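Local atomic coordinates of transcription elongation factor Spt5 (Methanocaldococcus jannaschii, PDB entry 3LPE), a protein that stimulates transcription elongation as a heterodimer with Spt4, its NGN domain, the part present here, mediating the interaction with RNA polymerase. Residues 37-42 against 60-65. Residues are numbered along the deposited sequence; the frame is centred on the assembly and turned at random.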
ATOM      1  N   GLN A  37       8.425  -4.751  13.648  1.00 39.26           N
ATOM      2  CA  GLN A  37       7.369  -5.735  13.931  1.00 49.28           C
ATOM      3  C   GLN A  37       6.062  -5.091  14.384  1.00 41.89           C
ATOM      4  O   GLN A  37       5.472  -5.508  15.374  1.00 41.77           O
ATOM      5  CB  GLN A  37       7.849  -6.745  14.979  1.00 43.86           C
ATOM      6  CG  GLN A  37       9.072  -7.525  14.561  1.00 59.35           C
ATOM      7  CD  GLN A  37       9.627  -8.403  15.690  1.00 82.45           C
ATOM      8  OE1 GLN A  37      10.816  -8.722  15.712  1.00 87.21           O
ATOM      9  NE2 GLN A  37       8.766  -8.784  16.631  1.00 75.69           N
ATOM     10  N   LEU A  38       5.629  -4.060  13.665  1.00 34.34           N
ATOM     11  CA  LEU A  38       4.377  -3.382  13.962  1.00 32.57           C
ATOM     12  C   LEU A  38       3.223  -4.123  13.321  1.00 41.56           C
ATOM     13  O   LEU A  38       3.391  -4.755  12.280  1.00 31.81           O
ATOM     14  CB  LEU A  38       4.425  -1.957  13.417  1.00 29.55           C
ATOM     15  CG  LEU A  38       5.617  -1.129  13.898  1.00 37.60           C
ATOM     16  CD1 LEU A  38       5.659   0.203  13.158  1.00 46.48           C
ATOM     17  CD2 LEU A  38       5.548  -0.920  15.406  1.00 42.67           C
ATOM     18  N   ASP A  39       2.046  -4.028  13.926  1.00 37.82           N
ATOM     19  CA  ASP A  39       0.856  -4.662  13.364  1.00 31.64           C
ATOM     20  C   ASP A  39       0.265  -3.791  12.261  1.00 35.54           C
ATOM     21  O   ASP A  39      -0.854  -3.292  12.376  1.00 35.88           O
ATOM     22  CB  ASP A  39      -0.186  -4.931  14.448  1.00 34.60           C
ATOM     23  CG  ASP A  39       0.233  -6.051  15.396  1.00 42.56           C
ATOM     24  OD1 ASP A  39       0.890  -6.999  14.935  1.00 50.20           O
ATOM     25  OD2 ASP A  39      -0.073  -5.971  16.601  1.00 51.86           O
ATOM     26  N   VAL A  40       1.036  -3.628  11.195  1.00 27.94           N
ATOM     27  CA  VAL A  40       0.611  -2.908  10.001  1.00 26.96           C
ATOM     28  C   VAL A  40       0.447  -3.955   8.906  1.00 38.25           C
ATOM     29  O   VAL A  40       1.364  -4.738   8.643  1.00 27.28           O
ATOM     30  CB  VAL A  40       1.667  -1.863   9.587  1.00 28.47           C
ATOM     31  CG1 VAL A  40       1.301  -1.203   8.259  1.00 22.78           C
ATOM     32  CG2 VAL A  40       1.841  -0.810  10.678  1.00 32.70           C
ATOM     33  N   TYR A  41      -0.720  -3.972   8.270  1.00 24.44           N
ATOM     34  CA  TYR A  41      -1.052  -5.044   7.348  1.00 29.08           C
ATOM     35  C   TYR A  41      -0.985  -4.670   5.878  1.00 36.30           C
ATOM     36  O   TYR A  41      -0.672  -5.509   5.033  1.00 25.31           O
ATOM     37  CB  TYR A  41      -2.432  -5.585   7.681  1.00 34.35           C
ATOM     38  CG  TYR A  41      -2.582  -5.932   9.138  1.00 38.49           C
ATOM     39  CD1 TYR A  41      -1.632  -6.717   9.788  1.00 36.14           C
ATOM     40  CD2 TYR A  41      -3.685  -5.507   9.858  1.00 35.40           C
ATOM     41  CE1 TYR A  41      -1.774  -7.057  11.134  1.00 30.73           C
ATOM     42  CE2 TYR A  41      -3.841  -5.841  11.194  1.00 38.43           C
ATOM     43  CZ  TYR A  41      -2.884  -6.620  11.831  1.00 40.27           C
ATOM     44  OH  TYR A  41      -3.046  -6.957  13.159  1.00 41.70           O
ATOM     45  N   SER A  42      -1.276  -3.414   5.563  1.00 24.47           N
ATOM     46  CA  SER A  42      -1.141  -2.961   4.188  1.00 24.84           C
ATOM     47  C   SER A  42      -1.020  -1.447   4.157  1.00 21.77           C
ATOM     48  O   SER A  42      -1.353  -0.786   5.124  1.00 21.35           O
ATOM     49  CB  SER A  42      -2.301  -3.433   3.297  1.00 23.61           C
ATOM     50  OG  SER A  42      -3.479  -2.694   3.567  1.00 28.25           O
ATOM     51  N   LYS A  60      -4.367   2.478  16.348  1.00 33.85           N
ATOM     52  CA  LYS A  60      -3.822   3.776  15.947  1.00 38.91           C
ATOM     53  C   LYS A  60      -2.374   3.899  16.419  1.00 36.84           C
ATOM     54  O   LYS A  60      -1.522   4.503  15.749  1.00 30.98           O
ATOM     55  CB  LYS A  60      -4.661   4.920  16.517  1.00 40.55           C
ATOM     56  CG  LYS A  60      -4.239   6.287  15.951  1.00 42.53           C
ATOM     57  CD  LYS A  60      -5.217   7.385  16.291  1.00 48.98           C
ATOM     58  CE  LYS A  60      -4.792   8.672  15.595  1.00 56.86           C
ATOM     59  NZ  LYS A  60      -5.733   9.789  15.831  1.00 61.27           N
ATOM     60  N   GLY A  61      -2.093   3.310  17.581  1.00 33.05           N
ATOM     61  CA  GLY A  61      -0.749   3.316  18.127  1.00 43.84           C
ATOM     62  C   GLY A  61       0.283   2.718  17.189  1.00 38.50           C
ATOM     63  O   GLY A  61       1.428   3.172  17.138  1.00 44.51           O
ATOM     64  N   ASP A  62      -0.111   1.685  16.447  1.00 38.71           N
ATOM     65  CA  ASP A  62       0.779   1.111  15.444  1.00 33.65           C
ATOM     66  C   ASP A  62       1.169   2.155  14.402  1.00 31.66           C
ATOM     67  O   ASP A  62       2.328   2.239  13.994  1.00 34.39           O
ATOM     68  CB  ASP A  62       0.126  -0.094  14.771  1.00 31.82           C
ATOM     69  CG  ASP A  62       0.026  -1.288  15.701  1.00 47.63           C
ATOM     70  OD1 ASP A  62       1.059  -1.945  15.943  1.00 46.17           O
ATOM     71  OD2 ASP A  62      -1.077  -1.562  16.205  1.00 33.74           O
ATOM     72  N   VAL A  63       0.193   2.945  13.974  1.00 31.71           N
ATOM     73  CA  VAL A  63       0.430   3.967  12.966  1.00 29.18           C
ATOM     74  C   VAL A  63       1.273   5.114  13.542  1.00 29.05           C
ATOM     75  O   VAL A  63       2.127   5.659  12.864  1.00 31.91           O
ATOM     76  CB  VAL A  63      -0.895   4.504  12.370  1.00 29.65           C
ATOM     77  CG1 VAL A  63      -0.615   5.466  11.215  1.00 26.78           C
ATOM     78  CG2 VAL A  63      -1.740   3.341  11.866  1.00 29.69           C
ATOM     79  N   GLU A  64       1.038   5.454  14.801  1.00 40.73           N
ATOM     80  CA  GLU A  64       1.829   6.478  15.461  1.00 36.05           C
ATOM     81  C   GLU A  64       3.288   6.066  15.522  1.00 46.39           C
ATOM     82  O   GLU A  64       4.177   6.880  15.252  1.00 33.28           O
ATOM     83  CB  GLU A  64       1.300   6.750  16.878  1.00 41.04           C
ATOM     84  CG  GLU A  64      -0.115   7.305  16.932  1.00 39.95           C
ATOM     85  CD  GLU A  64      -0.176   8.799  16.643  1.00 67.31           C
ATOM     86  OE1 GLU A  64       0.849   9.362  16.199  1.00 69.34           O
ATOM     87  OE2 GLU A  64      -1.247   9.413  16.863  1.00 65.55           O
ATOM     88  N   GLU A  65       3.535   4.805  15.886  1.00 31.99           N
ATOM     89  CA  GLU A  65       4.902   4.309  15.961  1.00 31.95           C
ATOM     90  C   GLU A  65       5.509   4.209  14.564  1.00 30.84           C
ATOM     91  O   GLU A  65       6.697   4.474  14.362  1.00 36.25           O
ATOM     92  CB  GLU A  65       4.959   2.947  16.661  1.00 40.18           C
ATOM     93  CG  GLU A  65       6.383   2.470  16.954  1.00 53.62           C
ATOM     94  CD  GLU A  65       7.126   3.378  17.925  1.00 53.53           C
ATOM     95  OE1 GLU A  65       6.474   4.192  18.604  1.00 54.60           O
ATOM     96  OE2 GLU A  65       8.364   3.279  18.017  1.00 50.10           O
TER
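With chi1 at -71°, the CG of Asp-62 lies anti to its carbonyl carbon, and the carboxylate leans from helix 60-67 toward the backbone of Asp-39. Leu-38 has the same kind of first torsion (chi1 -55°), which carries its branched end over to the helix. The backbone N of Asp-39 donates a hydrogen bond to OD1 of Asp-62, 3.1 Å away. The N-H approaches from well above the carboxylate plane, and the bond is moderately bent at 150°. The second oxygen, OD2 of Asp-62, is bonded to OG1 of Thr-59. Both carboxylate oxygens thus have a partner, which should limit rotation of the group. Asp-39 is the centre of an inverse gamma turn. Gln-37 closes helix 22-35 in a Schellman motif, and the turn leads from there into strand 40-45, outermost within this chain in the four-stranded antiparallel sheet of the NGN domain. The sheet continues through Ser-42 into a strand of the partner chain, Spt4 (RNA polymerase subunit E''). OD2 of Asp-39 lies 4.2 Å from OD1 of Asp-62; the like charges probably repel each other, while the N-H of Asp-39 offsets this for Asp-62. Beside the polar pair, CD2 of Leu-38 packs on CG of Glu-65 at 3.8 Å, the two side chains crossing at about a right angle. CD1 of Leu-38 lies 4.0 Å from the backbone O of Asp-62.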